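Local coordinates for protein dehydrogenase (Chromobacterium violaceum, PDB 3Q2I) that binds NADH and a UDP-linked N-acetylglucosaminuronic acid, and probably oxidises this sugar on the route to 2,3-diacetamido-2,3-dideoxy-D-mannuronic acid, at residues Gln91-Glu94 against Cys95-Gly99; Thr68-Leu71 against Ala72-Ala76; Val230-Arg233 against Ser234-Gly238; Tyr195-Leu198 against Leu199-Ile203. All coordinates share one frame; numbering follows the deposited sequence.

Interaction 1: Gln91-Glu94 against Cys95-Gly99. With NAI (1,4-dihydronicotinamide adenine dinucleotide), chain B.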
loop_
_atom_site.group_PDB
_atom_site.type_symbol
_atom_site.label_atom_id
_atom_site.label_comp_id
_atom_site.label_asym_id
_atom_site.label_seq_id
_atom_site.Cartn_x
_atom_site.Cartn_y
_atom_site.Cartn_z
ATOM N N GLN A 91 -12.924 24.633 25.548
ATOM C CA GLN A 91 -13.906 25.275 26.460
ATOM C C GLN A 91 -14.749 24.245 27.208
ATOM O O GLN A 91 -14.967 24.371 28.431
ATOM C CB GLN A 91 -14.740 26.332 25.726
ATOM C CG GLN A 91 -13.875 27.373 25.057
ATOM C CD GLN A 91 -14.637 28.517 24.421
ATOM O OE1 GLN A 91 -14.135 29.640 24.425
ATOM N NE2 GLN A 91 -15.824 28.274 23.922
ATOM N N SER A 92 -15.262 23.230 26.515
ATOM C CA SER A 92 -16.053 22.187 27.176
ATOM C C SER A 92 -15.260 21.535 28.302
ATOM O O SER A 92 -15.760 21.333 29.427
ATOM C CB SER A 92 -16.477 21.114 26.146
ATOM O OG SER A 92 -17.317 20.154 26.739
ATOM N N ILE A 93 -14.029 21.126 28.006
ATOM C CA ILE A 93 -13.190 20.467 29.011
ATOM C C ILE A 93 -12.974 21.379 30.243
ATOM O O ILE A 93 -13.090 20.913 31.392
ATOM C CB ILE A 93 -11.830 20.064 28.360
ATOM C CG1 ILE A 93 -12.012 18.949 27.318
ATOM C CG2 ILE A 93 -10.817 19.625 29.417
ATOM C CD1 ILE A 93 -10.719 18.723 26.394
ATOM N N GLU A 94 -12.742 22.666 30.009
ATOM C CA GLU A 94 -12.594 23.625 31.127
ATOM C C GLU A 94 -13.886 23.705 31.959
ATOM O O GLU A 94 -13.807 23.605 33.212
ATOM C CB GLU A 94 -12.231 25.011 30.593
ATOM C CG GLU A 94 -11.696 25.911 31.727
ATOM C CD GLU A 94 -11.370 27.325 31.266
ATOM O OE1 GLU A 94 -11.213 28.172 32.174
ATOM O OE2 GLU A 94 -11.333 27.645 30.045
ATOM N N CYS A 95 -15.038 23.833 31.291
ATOM C CA CYS A 95 -16.357 23.770 31.964
ATOM C C CYS A 95 -16.522 22.499 32.786
ATOM O O CYS A 95 -16.887 22.545 33.971
ATOM C CB CYS A 95 -17.522 23.910 30.984
ATOM S SG CYS A 95 -17.590 25.507 30.169
ATOM N N SER A 96 -16.258 21.341 32.177
ATOM C CA SER A 96 -16.406 20.095 32.896
ATOM C C SER A 96 -15.514 20.047 34.121
ATOM O O SER A 96 -15.955 19.631 35.213
ATOM C CB SER A 96 -16.071 18.886 32.029
ATOM O OG SER A 96 -16.973 18.772 30.963
ATOM N N GLU A 97 -14.256 20.446 33.944
ATOM C CA GLU A 97 -13.300 20.395 35.034
ATOM C C GLU A 97 -13.640 21.392 36.160
ATOM O O GLU A 97 -13.164 21.215 37.271
ATOM C CB GLU A 97 -11.889 20.623 34.505
ATOM C CG GLU A 97 -11.432 19.434 33.665
ATOM C CD GLU A 97 -10.056 19.596 33.083
ATOM O OE1 GLU A 97 -9.447 20.688 33.182
ATOM O OE2 GLU A 97 -9.593 18.599 32.494
ATOM N N ALA A 98 -14.430 22.413 35.856
ATOM C CA ALA A 98 -14.900 23.372 36.875
ATOM C C ALA A 98 -16.242 22.960 37.456
ATOM O O ALA A 98 -16.852 23.713 38.222
ATOM C CB ALA A 98 -15.036 24.785 36.283
ATOM N N GLY A 99 -16.758 21.802 37.076
ATOM C CA GLY A 99 -18.013 21.335 37.658
ATOM C C GLY A 99 -19.330 21.681 36.989
ATOM O O GLY A 99 -20.377 21.545 37.627
HETATM P PA NAI B . -19.975 33.995 15.195
HETATM O O1A NAI B . -18.666 34.324 14.603
HETATM O O2A NAI B . -21.258 34.840 14.775
HETATM O O5B NAI B . -19.965 34.008 16.775
HETATM C C5B NAI B . -18.664 34.202 17.253
HETATM C C4B NAI B . -18.754 34.598 18.720
HETATM O O4B NAI B . -17.796 33.950 19.575
HETATM C C3B NAI B . -18.261 36.027 18.481
HETATM O O3B NAI B . -19.150 36.977 19.086
HETATM C C2B NAI B . -16.798 36.024 18.954
HETATM O O2B NAI B . -16.325 37.282 19.419
HETATM C C1B NAI B . -16.950 35.003 20.107
HETATM N N9A NAI B . -15.694 34.474 20.585
HETATM C C8A NAI B . -14.643 34.030 19.820
HETATM N N7A NAI B . -13.721 33.562 20.613
HETATM C C5A NAI B . -14.154 33.579 21.919
HETATM C C6A NAI B . -13.605 33.230 23.170
HETATM N N6A NAI B . -12.354 32.664 23.292
HETATM N N1A NAI B . -14.337 33.451 24.276
HETATM C C2A NAI B . -15.529 34.002 24.175
HETATM N N3A NAI B . -16.112 34.363 23.034
HETATM C C4A NAI B . -15.419 34.181 21.889
HETATM O O3 NAI B . -20.293 32.473 14.849
HETATM P PN NAI B . -21.649 31.731 14.875
HETATM O O1N NAI B . -22.239 31.630 13.496
HETATM O O2N NAI B . -22.625 32.188 15.986
HETATM O O5D NAI B . -21.289 30.151 15.030
HETATM C C5D NAI B . -21.076 29.865 16.393
HETATM C C4D NAI B . -21.057 28.361 16.645
HETATM O O4D NAI B . -22.404 27.928 16.388
HETATM C C3D NAI B . -20.215 27.541 15.628
HETATM O O3D NAI B . -19.738 26.396 16.338
HETATM C C2D NAI B . -21.248 27.071 14.596
HETATM O O2D NAI B . -20.905 25.813 14.020
HETATM C C1D NAI B . -22.545 26.888 15.437
HETATM N N1N NAI B . -23.753 27.028 14.657
HETATM C C2N NAI B . -24.687 26.105 14.744
HETATM C C3N NAI B . -25.848 26.139 13.961
HETATM C C7N NAI B . -26.904 25.111 14.094
HETATM O O7N NAI B . -27.700 24.800 13.227
HETATM N N7N NAI B . -27.037 24.423 15.267
HETATM C C4N NAI B . -25.935 27.159 12.992
HETATM C C5N NAI B . -24.980 28.160 13.014
HETATM C C6N NAI B . -23.889 28.080 13.841
HETATM O O HOH W 1 -15.887 18.379 28.344
#
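Glu97 lies back along the last helical turn onto Ile93, and each stage of its side chain can be placed. CB sits 3.3 Å from Ile93 O, and CG follows at 3.2 Å from Ile93 O, because chi1 of -69° sets CG anti to the carbonyl carbon and beside the backbone N. Beyond CG the chain stays extended: CD passes alongside Ile93 CG2, and OE2 ends 3.5 Å from Ile93 CG2. The two side chains therefore run side by side and point the same way. Beneath them Glu97 N donates to Ile93 O at 2.8 Å. Two residues earlier, Cys95 N donates to Gln91 O at 2.9 Å with a nearly straight N-H...O angle of 176°.

On the buried flank, water 1 bridges Ser92 OG (2.8 Å) and Ser96 OG (2.9 Å), giving the latter a proton. Gly99, with a phi of 91°, closes the helix in a Schellman motif. At the other end, Gln91 OE1 stands 3.7 Å from N6A of the NADH adenine. Glu94 OE1 is hydrogen-bonded to Thr68 OG1 of helix 67-73, while Ser92 and Cys95 pack on Val102 of strand 101-104. The bonds from Cys95, Ser96 and Glu97 are close to straight, the last, Ala98 N to Glu94 O, is markedly bent, and Glu97 offers van der Waals contact, methylenes on Ile93 O and carboxylate beside CG2.

Interaction 2: Thr68-Leu71 against Ala72-Ala76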
loop_
_atom_site.group_PDB
_atom_site.type_symbol
_atom_site.label_atom_id
_atom_site.label_comp_id
_atom_site.label_asym_id
_atom_site.label_seq_id
_atom_site.Cartn_x
_atom_site.Cartn_y
_atom_site.Cartn_z
ATOM N N THR A 68 -12.826 31.944 31.581
ATOM C CA THR A 68 -12.230 31.527 32.837
ATOM C C THR A 68 -12.780 32.340 34.014
ATOM O O THR A 68 -13.099 31.767 35.054
ATOM C CB THR A 68 -10.702 31.614 32.823
ATOM O OG1 THR A 68 -10.162 30.755 31.794
ATOM C CG2 THR A 68 -10.159 31.121 34.146
ATOM N N ASP A 69 -12.943 33.643 33.806
ATOM C CA ASP A 69 -13.644 34.487 34.787
ATOM C C ASP A 69 -15.105 34.118 34.981
ATOM O O ASP A 69 -15.562 34.036 36.123
ATOM C CB ASP A 69 -13.615 35.940 34.333
ATOM C CG ASP A 69 -12.242 36.528 34.401
ATOM O OD1 ASP A 69 -11.382 35.897 35.048
ATOM O OD2 ASP A 69 -12.033 37.602 33.799
ATOM N N MET A 70 -15.872 33.995 33.900
ATOM C CA MET A 70 -17.274 33.628 34.041
ATOM C C MET A 70 -17.402 32.341 34.858
ATOM O O MET A 70 -18.320 32.235 35.693
ATOM C CB MET A 70 -18.006 33.564 32.691
ATOM C CG MET A 70 -19.435 33.056 32.746
ATOM S SD MET A 70 -20.436 33.229 31.263
ATOM C CE MET A 70 -19.719 31.856 30.325
ATOM N N LEU A 71 -16.486 31.385 34.664
ATOM C CA LEU A 71 -16.602 30.087 35.331
ATOM C C LEU A 71 -16.319 30.205 36.815
ATOM O O LEU A 71 -16.906 29.475 37.619
ATOM C CB LEU A 71 -15.633 29.063 34.732
ATOM C CG LEU A 71 -16.033 28.602 33.330
ATOM C CD1 LEU A 71 -15.036 27.542 32.859
ATOM C CD2 LEU A 71 -17.474 28.079 33.207
ATOM N N ALA A 72 -15.412 31.111 37.157
ATOM C CA ALA A 72 -15.146 31.446 38.561
ATOM C C ALA A 72 -16.344 32.106 39.283
ATOM O O ALA A 72 -16.407 32.122 40.514
ATOM C CB ALA A 72 -13.908 32.342 38.653
ATOM N N GLN A 73 -17.295 32.655 38.539
ATOM C CA GLN A 73 -18.357 33.436 39.152
ATOM C C GLN A 73 -19.746 32.811 39.076
ATOM O O GLN A 73 -20.536 32.894 40.023
ATOM C CB GLN A 73 -18.359 34.856 38.593
ATOM C CG GLN A 73 -17.054 35.604 38.813
ATOM C CD GLN A 73 -17.046 36.904 38.047
ATOM O OE1 GLN A 73 -18.093 37.544 37.915
ATOM N NE2 GLN A 73 -15.881 37.298 37.527
ATOM N N THR A 74 -20.064 32.180 37.954
ATOM C CA THR A 74 -21.438 31.821 37.670
ATOM C C THR A 74 -21.882 30.632 38.521
ATOM O O THR A 74 -21.085 29.763 38.855
ATOM C CB THR A 74 -21.626 31.540 36.162
ATOM O OG1 THR A 74 -23.023 31.452 35.852
ATOM C CG2 THR A 74 -20.929 30.227 35.763
ATOM N N ASP A 75 -23.146 30.597 38.907
ATOM C CA ASP A 75 -23.674 29.351 39.452
ATOM C C ASP A 75 -24.666 28.766 38.460
ATOM O O ASP A 75 -25.724 28.236 38.796
ATOM C CB ASP A 75 -24.222 29.550 40.875
ATOM C CG ASP A 75 -25.404 30.491 40.926
ATOM O OD1 ASP A 75 -25.690 31.205 39.945
ATOM O OD2 ASP A 75 -26.090 30.490 41.972
ATOM N N ALA A 76 -24.332 28.888 37.176
ATOM C CA ALA A 76 -25.182 28.267 36.166
ATOM C C ALA A 76 -25.135 26.762 36.362
ATOM O O ALA A 76 -24.137 26.245 36.863
ATOM C CB ALA A 76 -24.681 28.634 34.746
#
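Met70 O is gripped by two backbone amides. Thr74 N donates from 2.9 Å nearly along the C=O axis, with a C=O...donor angle of 169°. Gln73 N comes from 3.1 Å and stands above the carbonyl plane, 65° out of it, so the two donors approach the oxygen from clearly different directions. This shared acceptor falls where the weakly bonded last turn of the helix gives way to a loop; two residues back, Ala72 N still reaches Thr68 O, at a longer 3.2 Å.

The extended Gln73 side chain lies along the preceding turn: CG lies 3.5 Å from Asp69 O, and the amide NE2 approaches Asp69 CB at 4.1 Å. Thr74 places its methyl, CG2, 3.3 Å from Met70 O. Its chi1 of -168° puts OG1 anti to the backbone N, on the side of the onward chain, where it accepts from Ala76 N at 3.2 Å. That bond defines an ST turn, and OG1 is also hydrogen-bonded to Asp43, so the turn is tied to strand 39-45. Asp75 next to it forms a salt bridge with Arg15, while Met70 packs on Ala17 and Val19 of strand 14-19. At the start of the segment, Thr68 OG1 is hydrogen-bonded to Glu94 of the same chain and to Lys126 of a neighbouring subunit.

The evidence fits the last turn of a helix followed by an ST turn. In the Rossmann fold of the NAD-binding domain, this is the connection that carries the chain from edge strand 62-64 across to strand 78-81.

Interaction 3: Val230-Arg233 against Ser234-Gly238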
loop_
_atom_site.group_PDB
_atom_site.type_symbol
_atom_site.label_atom_id
_atom_site.label_comp_id
_atom_site.label_asym_id
_atom_site.label_seq_id
_atom_site.Cartn_x
_atom_site.Cartn_y
_atom_site.Cartn_z
ATOM N N VAL A 230 -20.729 5.872 0.524
ATOM C CA VAL A 230 -20.888 5.296 1.846
ATOM C C VAL A 230 -21.346 3.833 1.748
ATOM O O VAL A 230 -22.250 3.476 0.941
ATOM C CB VAL A 230 -21.990 6.073 2.598
ATOM C CG1 VAL A 230 -22.190 5.517 4.057
ATOM C CG2 VAL A 230 -21.639 7.551 2.653
ATOM N N LYS A 231 -20.758 2.976 2.602
ATOM C CA LYS A 231 -21.158 1.586 2.744
ATOM C C LYS A 231 -21.597 1.345 4.165
ATOM O O LYS A 231 -20.810 1.609 5.080
ATOM C CB LYS A 231 -20.070 0.579 2.327
ATOM C CG LYS A 231 -20.532 -0.871 2.603
ATOM C CD LYS A 231 -19.438 -1.848 2.249
ATOM C CE LYS A 231 -19.873 -3.259 2.677
ATOM N NZ LYS A 231 -18.756 -4.234 2.592
ATOM N N TRP A 232 -22.834 0.878 4.373
ATOM C CA TRP A 232 -23.336 0.568 5.719
ATOM C C TRP A 232 -23.033 -0.881 6.060
ATOM O O TRP A 232 -22.855 -1.737 5.168
ATOM C CB TRP A 232 -24.866 0.863 5.757
ATOM C CG TRP A 232 -25.182 2.282 6.018
ATOM C CD1 TRP A 232 -25.400 2.849 7.248
ATOM C CD2 TRP A 232 -25.359 3.348 5.061
ATOM N NE1 TRP A 232 -25.663 4.178 7.115
ATOM C CE2 TRP A 232 -25.633 4.527 5.794
ATOM C CE3 TRP A 232 -25.300 3.429 3.667
ATOM C CZ2 TRP A 232 -25.890 5.742 5.186
ATOM C CZ3 TRP A 232 -25.557 4.630 3.072
ATOM C CH2 TRP A 232 -25.827 5.787 3.824
ATOM N N ARG A 233 -22.912 -1.172 7.376
ATOM C CA ARG A 233 -22.655 -2.531 7.831
ATOM C C ARG A 233 -23.772 -3.483 7.408
ATOM O O ARG A 233 -23.521 -4.670 7.241
ATOM C CB ARG A 233 -22.513 -2.580 9.347
ATOM C CG ARG A 233 -21.395 -1.699 9.883
ATOM C CD ARG A 233 -21.057 -2.148 11.316
ATOM N NE ARG A 233 -20.102 -1.195 11.880
ATOM C CZ ARG A 233 -18.809 -1.262 11.574
ATOM N NH1 ARG A 233 -17.951 -0.392 12.127
ATOM N NH2 ARG A 233 -18.399 -2.180 10.699
ATOM N N SER A 234 -24.970 -2.952 7.166
ATOM C CA SER A 234 -26.068 -3.782 6.625
ATOM C C SER A 234 -25.891 -4.174 5.157
ATOM O O SER A 234 -26.653 -5.022 4.655
ATOM C CB SER A 234 -27.374 -3.010 6.718
ATOM O OG SER A 234 -27.346 -1.899 5.824
ATOM N N GLY A 235 -24.923 -3.569 4.464
ATOM C CA GLY A 235 -24.705 -3.795 3.024
ATOM C C GLY A 235 -25.263 -2.623 2.231
ATOM O O GLY A 235 -24.937 -2.504 1.036
ATOM N N ALA A 236 -26.130 -1.822 2.837
ATOM C CA ALA A 236 -26.728 -0.666 2.079
ATOM C C ALA A 236 -25.618 0.227 1.529
ATOM O O ALA A 236 -24.570 0.386 2.209
ATOM C CB ALA A 236 -27.654 0.147 2.957
ATOM N N LEU A 237 -25.828 0.818 0.349
ATOM C CA LEU A 237 -24.843 1.744 -0.224
ATOM C C LEU A 237 -25.467 3.089 -0.468
ATOM O O LEU A 237 -26.693 3.225 -0.564
ATOM C CB LEU A 237 -24.317 1.230 -1.559
ATOM C CG LEU A 237 -23.705 -0.164 -1.445
ATOM C CD1 LEU A 237 -23.279 -0.605 -2.839
ATOM C CD2 LEU A 237 -22.450 -0.089 -0.558
ATOM N N GLY A 238 -24.648 4.126 -0.582
ATOM C CA GLY A 238 -25.231 5.423 -0.880
ATOM C C GLY A 238 -24.181 6.475 -1.134
ATOM O O GLY A 238 -22.980 6.213 -1.045
#
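Trp232 and Ala236 meet because chi1 of -84° places the indole CG anti to the carbonyl carbon and beside the backbone N, and chi2 of -92° then turns the benzo edge toward Ala236. CE3 comes within 3.5 Å of Ala236 O and CZ3 within 3.8 Å of Gly238 N, both partners lying near the ring plane. Trp232 CB also packs on Ala236 CB. One ring face is taken by Val230: with chi1 of -179°, its CG1 is anti to the backbone N and rests 3.5 Å above the indole plane, offset toward the rim. Gly238 has no side chain to obstruct the ring edge.

Backbone pairing fixes this geometry. Val230 and Gly238 form a hydrogen-bonded antiparallel pair, Val230 N donating to Gly238 O at 2.8 Å. Trp232 N reaches Ala236 O at 2.8 Å, almost straight, and Gly235 N reaches Trp232 O at 2.9 Å from above the carbonyl plane. The type I turn from Trp232 to Gly235, with positive phi at the glycine, has a G1 bulge. Ser234 OG accepts from Ala236 N at 3.2 Å, an ST turn that overlaps it and runs one residue further.

Lys231 and Leu237 form the next, non-hydrogen-bonded pair on the other face; Lys231 CG lies 3.8 Å from Leu237 CD2. Lys231 NZ forms a salt bridge with Glu207, and Lys231 and Leu237 both pack on Tyr212 of a neighbouring subunit. The chemistry thus divides by face: aromatic burial around Trp232, and an aliphatic surface with a charged tip at the subunit interface.

Interaction 4: Tyr195-Leu198 against Leu199-Ile203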
loop_
_atom_site.group_PDB
_atom_site.type_symbol
_atom_site.label_atom_id
_atom_site.label_comp_id
_atom_site.label_asym_id
_atom_site.label_seq_id
_atom_site.Cartn_x
_atom_site.Cartn_y
_atom_site.Cartn_z
ATOM N N TYR A 195 -27.060 17.079 7.851
ATOM C CA TYR A 195 -27.364 16.041 6.879
ATOM C C TYR A 195 -26.392 14.872 7.031
ATOM O O TYR A 195 -26.807 13.721 6.922
ATOM C CB TYR A 195 -27.333 16.610 5.451
ATOM C CG TYR A 195 -28.410 17.649 5.209
ATOM C CD1 TYR A 195 -29.557 17.360 4.467
ATOM C CD2 TYR A 195 -28.250 18.939 5.690
ATOM C CE1 TYR A 195 -30.532 18.323 4.270
ATOM C CE2 TYR A 195 -29.249 19.914 5.507
ATOM C CZ TYR A 195 -30.382 19.573 4.800
ATOM O OH TYR A 195 -31.398 20.531 4.654
ATOM N N VAL A 196 -25.123 15.159 7.326
ATOM C CA VAL A 196 -24.189 14.088 7.692
ATOM C C VAL A 196 -24.776 13.300 8.853
ATOM O O VAL A 196 -24.677 12.059 8.921
ATOM C CB VAL A 196 -22.748 14.616 8.061
ATOM C CG1 VAL A 196 -21.893 13.431 8.551
ATOM C CG2 VAL A 196 -22.162 15.304 6.821
ATOM N N ASP A 197 -25.395 14.046 9.786
ATOM C CA ASP A 197 -25.987 13.419 10.954
ATOM C C ASP A 197 -26.980 12.331 10.568
ATOM O O ASP A 197 -27.167 11.379 11.319
ATOM C CB ASP A 197 -26.701 14.485 11.784
ATOM C CG ASP A 197 -27.274 13.963 13.067
ATOM O OD1 ASP A 197 -26.532 13.349 13.844
ATOM O OD2 ASP A 197 -28.480 14.221 13.313
ATOM N N LEU A 198 -27.690 12.504 9.453
ATOM C CA LEU A 198 -28.721 11.520 9.117
ATOM C C LEU A 198 -28.163 10.138 8.782
ATOM O O LEU A 198 -28.881 9.149 8.733
ATOM C CB LEU A 198 -29.537 11.996 7.885
ATOM C CG LEU A 198 -30.131 13.426 8.066
ATOM C CD1 LEU A 198 -30.755 13.891 6.800
ATOM C CD2 LEU A 198 -31.077 13.472 9.287
ATOM N N LEU A 199 -26.894 10.110 8.359
ATOM C CA LEU A 199 -26.344 8.851 7.878
ATOM C C LEU A 199 -26.346 7.753 8.933
ATOM O O LEU A 199 -26.796 6.643 8.653
ATOM C CB LEU A 199 -24.962 9.110 7.256
ATOM C CG LEU A 199 -24.880 10.095 6.094
ATOM C CD1 LEU A 199 -23.444 10.365 5.590
ATOM C CD2 LEU A 199 -25.740 9.555 4.953
ATOM N N ASP A 200 -25.797 8.005 10.111
ATOM C CA ASP A 200 -25.871 7.048 11.187
ATOM C C ASP A 200 -27.257 7.080 11.887
ATOM O O ASP A 200 -27.808 6.012 12.171
ATOM C CB ASP A 200 -24.770 7.358 12.225
ATOM C CG ASP A 200 -24.765 6.360 13.374
ATOM O OD1 ASP A 200 -25.569 6.535 14.330
ATOM O OD2 ASP A 200 -24.102 5.314 13.300
ATOM N N TRP A 201 -27.838 8.273 12.068
ATOM C CA TRP A 201 -29.058 8.390 12.916
ATOM C C TRP A 201 -30.227 7.734 12.198
ATOM O O TRP A 201 -30.974 6.982 12.834
ATOM C CB TRP A 201 -29.361 9.865 13.131
ATOM C CG TRP A 201 -30.644 10.074 13.885
ATOM C CD1 TRP A 201 -30.950 9.589 15.126
ATOM C CD2 TRP A 201 -31.747 10.909 13.478
ATOM N NE1 TRP A 201 -32.223 10.011 15.475
ATOM C CE2 TRP A 201 -32.725 10.819 14.489
ATOM C CE3 TRP A 201 -32.011 11.694 12.357
ATOM C CZ2 TRP A 201 -33.954 11.499 14.409
ATOM C CZ3 TRP A 201 -33.217 12.375 12.282
ATOM C CH2 TRP A 201 -34.171 12.269 13.304
ATOM N N LEU A 202 -30.384 7.953 10.889
ATOM C CA LEU A 202 -31.526 7.321 10.211
ATOM C C LEU A 202 -31.140 5.966 9.691
ATOM O O LEU A 202 -31.923 5.038 9.822
ATOM C CB LEU A 202 -32.087 8.114 9.043
ATOM C CG LEU A 202 -32.702 9.467 9.405
ATOM C CD1 LEU A 202 -33.157 10.152 8.130
ATOM C CD2 LEU A 202 -33.930 9.165 10.310
ATOM N N ILE A 203 -29.990 5.842 9.015
ATOM C CA ILE A 203 -29.769 4.603 8.287
ATOM C C ILE A 203 -29.063 3.507 9.078
ATOM O O ILE A 203 -29.309 2.327 8.862
ATOM C CB ILE A 203 -29.057 4.831 6.894
ATOM C CG1 ILE A 203 -29.617 6.066 6.199
ATOM C CG2 ILE A 203 -28.853 3.550 6.059
ATOM C CD1 ILE A 203 -31.072 5.960 5.729
HETATM O O HOH W 2 -24.205 10.319 11.035
#
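The end of helix 193-203, in the C-terminal alpha/beta domain, widens into a pi-type turn, and the bonds to Leu198 O record the change. Leu202 N donates to Leu198 O at 2.9 Å, while Ile203 N adds a weak bond to the same oxygen at 3.5 Å. Hydrophobic side chains meet over this turn. Leu198 CD2 approaches the edge of the Trp201 indole, in its plane, at 3.7 Å from CE3; the two side chains pass at a slant. Leu202 CD2 instead lies over one face of that ring, 3.7 Å above the plane, and Leu202 CD1 returns to Leu198 CB. A chi1 of 175° sets Trp201 CG anti to the backbone N and beside the carbonyl carbon, putting the ring edge against Leu198 CD2.

Nearer the start, Val196 O accepts from Leu199 N at 3.0 Å, a donor well above the carbonyl plane. The place of the usual amide is taken by water 2, which lies 2.8 Å from Val196 O and accepts from Asp200 N at 3.0 Å, so water bridges a helical pair 4.4 Å apart.

Beyond the helix, Asp197 is held by salt bridges to Lys133 and Arg136, and Arg136 and Lys145 form cation-pi contacts with Trp201. The arrangement is that of a pi-type turn late in a helix of the C-terminal alpha/beta domain, whose Tyr195 end touches the UDP-sugar.

From the N terminus the contacts come in the order interaction 2 (68-76), interaction 1 (91-99), interaction 4 (195-203) and interaction 3 (230-238). Each closes a short local turn of adjoining residues, so they run in series and none nests in or crosses another. They form two pairs. Interactions 1 and 2, with centres about 11 Å apart, join neighbouring helices of the Rossmann domain, where Leu71 CD2 packs on Cys95 SG at 4.0 Å. Interactions 3 and 4, about 12 Å apart, join helix to sheet in the C-terminal domain: Trp232 NE1 probably bonds Leu199 O at 3.1 Å. Between the pairs, the nearest atoms, of interactions 1 and 4, are about 17 Å apart.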